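Local coordinates for Lmo2184 protein (Listeria monocytogenes serovar 1/2a, PDB 5JOQ) that probably binds heme at the cell surface as the lipoprotein receptor of an ABC transporter for iron uptake, at residues Lys166-Ile171 / Asn220-Leu225. Residues are numbered along the deposited sequence; the frame is centred on the assembly and turned at random.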
loop_
_atom_site.group_PDB
_atom_site.type_symbol
_atom_site.label_atom_id
_atom_site.label_comp_id
_atom_site.label_asym_id
_atom_site.label_seq_id
_atom_site.Cartn_x
_atom_site.Cartn_y
_atom_site.Cartn_z
ATOM N N LYS A 166 -24.016 23.639 -12.228
ATOM C CA LYS A 166 -23.041 23.056 -11.307
ATOM C C LYS A 166 -23.555 21.744 -10.747
ATOM O O LYS A 166 -24.703 21.689 -10.287
ATOM C CB LYS A 166 -22.759 24.021 -10.161
ATOM C CG LYS A 166 -22.220 25.409 -10.660
ATOM C CD LYS A 166 -21.018 25.249 -11.622
ATOM C CE LYS A 166 -20.275 26.594 -11.812
ATOM N NZ LYS A 166 -21.138 27.689 -12.405
ATOM N N PRO A 167 -22.736 20.709 -10.730
ATOM C CA PRO A 167 -23.163 19.449 -10.121
ATOM C C PRO A 167 -22.944 19.440 -8.605
ATOM O O PRO A 167 -22.082 20.144 -8.135
ATOM C CB PRO A 167 -22.205 18.447 -10.731
ATOM C CG PRO A 167 -20.949 19.216 -10.874
ATOM C CD PRO A 167 -21.347 20.618 -11.199
ATOM N N THR A 168 -23.707 18.654 -7.866
ATOM C CA THR A 168 -23.488 18.509 -6.443
ATOM C C THR A 168 -22.437 17.377 -6.335
ATOM O O THR A 168 -22.468 16.437 -7.107
ATOM C CB THR A 168 -24.767 18.146 -5.687
ATOM O OG1 THR A 168 -25.330 16.982 -6.271
ATOM C CG2 THR A 168 -25.773 19.293 -5.750
ATOM N N VAL A 169 -21.523 17.484 -5.387
ATOM C CA VAL A 169 -20.462 16.514 -5.235
ATOM C C VAL A 169 -20.241 15.988 -3.821
ATOM O O VAL A 169 -20.286 16.733 -2.878
ATOM C CB VAL A 169 -19.113 17.122 -5.699
ATOM C CG1 VAL A 169 -17.995 16.094 -5.673
ATOM C CG2 VAL A 169 -19.246 17.798 -7.051
ATOM N N LEU A 170 -19.981 14.694 -3.715
ATOM C CA LEU A 170 -19.654 14.082 -2.444
ATOM C C LEU A 170 -18.191 13.650 -2.572
ATOM O O LEU A 170 -17.833 12.955 -3.502
ATOM C CB LEU A 170 -20.545 12.897 -2.135
ATOM C CG LEU A 170 -20.038 11.950 -1.055
ATOM C CD1 LEU A 170 -19.779 12.700 0.233
ATOM C CD2 LEU A 170 -20.995 10.802 -0.824
ATOM N N ILE A 171 -17.365 14.078 -1.632
ATOM C CA ILE A 171 -15.947 13.761 -1.642
ATOM C C ILE A 171 -15.610 12.792 -0.491
ATOM O O ILE A 171 -15.861 13.094 0.658
ATOM C CB ILE A 171 -15.063 15.012 -1.496
ATOM C CG1 ILE A 171 -15.461 16.118 -2.458
ATOM C CG2 ILE A 171 -13.599 14.680 -1.706
ATOM C CD1 ILE A 171 -14.905 17.457 -2.075
ATOM N N ASN A 220 -28.132 12.747 -2.268
ATOM C CA ASN A 220 -28.062 12.253 -3.641
ATOM C C ASN A 220 -27.061 13.078 -4.460
ATOM O O ASN A 220 -27.476 13.817 -5.361
ATOM C CB ASN A 220 -29.469 12.313 -4.265
ATOM C CG ASN A 220 -29.578 11.545 -5.584
ATOM O OD1 ASN A 220 -28.813 10.624 -5.857
ATOM N ND2 ASN A 220 -30.569 11.904 -6.394
ATOM N N PRO A 221 -25.758 13.010 -4.187
ATOM C CA PRO A 221 -24.812 13.793 -5.000
ATOM C C PRO A 221 -24.866 13.368 -6.461
ATOM O O PRO A 221 -25.041 12.191 -6.780
ATOM C CB PRO A 221 -23.437 13.485 -4.377
ATOM C CG PRO A 221 -23.654 12.093 -3.702
ATOM C CD PRO A 221 -25.078 12.210 -3.144
ATOM N N ASP A 222 -24.720 14.342 -7.357
ATOM C CA ASP A 222 -24.582 14.013 -8.778
ATOM C C ASP A 222 -23.340 13.163 -9.023
ATOM O O ASP A 222 -23.347 12.234 -9.842
ATOM C CB ASP A 222 -24.477 15.301 -9.585
ATOM C CG ASP A 222 -25.772 16.093 -9.595
ATOM O OD1 ASP A 222 -26.828 15.464 -9.695
ATOM O OD2 ASP A 222 -25.711 17.337 -9.488
ATOM N N ILE A 223 -22.255 13.487 -8.337
ATOM C CA ILE A 223 -20.939 12.896 -8.563
ATOM C C ILE A 223 -20.340 12.485 -7.232
ATOM O O ILE A 223 -20.461 13.220 -6.242
ATOM C CB ILE A 223 -19.999 13.905 -9.252
ATOM C CG1 ILE A 223 -20.508 14.251 -10.652
ATOM C CG2 ILE A 223 -18.538 13.388 -9.289
ATOM C CD1 ILE A 223 -19.821 15.540 -11.246
ATOM N N ILE A 224 -19.649 11.334 -7.203
ATOM C CA ILE A 224 -18.845 10.968 -6.032
ATOM C C ILE A 224 -17.386 10.907 -6.457
ATOM O O ILE A 224 -17.075 10.326 -7.503
ATOM C CB ILE A 224 -19.291 9.635 -5.413
ATOM C CG1 ILE A 224 -20.769 9.719 -4.963
ATOM C CG2 ILE A 224 -18.333 9.241 -4.237
ATOM C CD1 ILE A 224 -21.359 8.341 -4.559
ATOM N N LEU A 225 -16.514 11.570 -5.687
ATOM C CA LEU A 225 -15.067 11.547 -5.865
ATOM C C LEU A 225 -14.453 10.813 -4.683
ATOM O O LEU A 225 -14.897 10.999 -3.545
ATOM C CB LEU A 225 -14.462 12.966 -5.924
ATOM C CG LEU A 225 -15.058 13.941 -6.946
ATOM C CD1 LEU A 225 -14.307 15.290 -6.884
ATOM C CD2 LEU A 225 -15.005 13.334 -8.380
HETATM O O HOH W 1 -27.384 16.698 -4.559
#
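T168 and D222 interlock where two parallel strands begin, each side chain gripping the other's backbone. The amide N of T168 gives a nearly straight hydrogen bond to D222 OD2 (2.9 Å, 167°), reaching the anti side of the carboxylate from 29° out of its plane. In return D222 N donates to T168 OG1 at 2.9 Å, a chi1 of 55° placing this oxygen between T168's own N and carbonyl carbon. A water bridges T168 OG1 to N220 O, and D222 OD2 also hydrogen-bonds weakly to a citrate probably from the crystallisation liquor.

Beyond, the main chains pair as parallel strands: I223 N bonds to T168 O, L170 N to I223 O, and L225 N to L170 O. They belong to the central sheet of the C-terminal lobe of a bilobal solute-binding protein, and helix 213-219 leads into the second of them.

Apolar contacts divide between the two faces. On one, L170 CB lies against P221 CG at 3.6 Å, the side chains side by side. On the other, V169 CG1 meets L225 CG at 3.9 Å and I223 CD1 reaches P167 CB at 3.8 Å, with helices 187-194 and 276-288 covering this face through V192, M283 and L287.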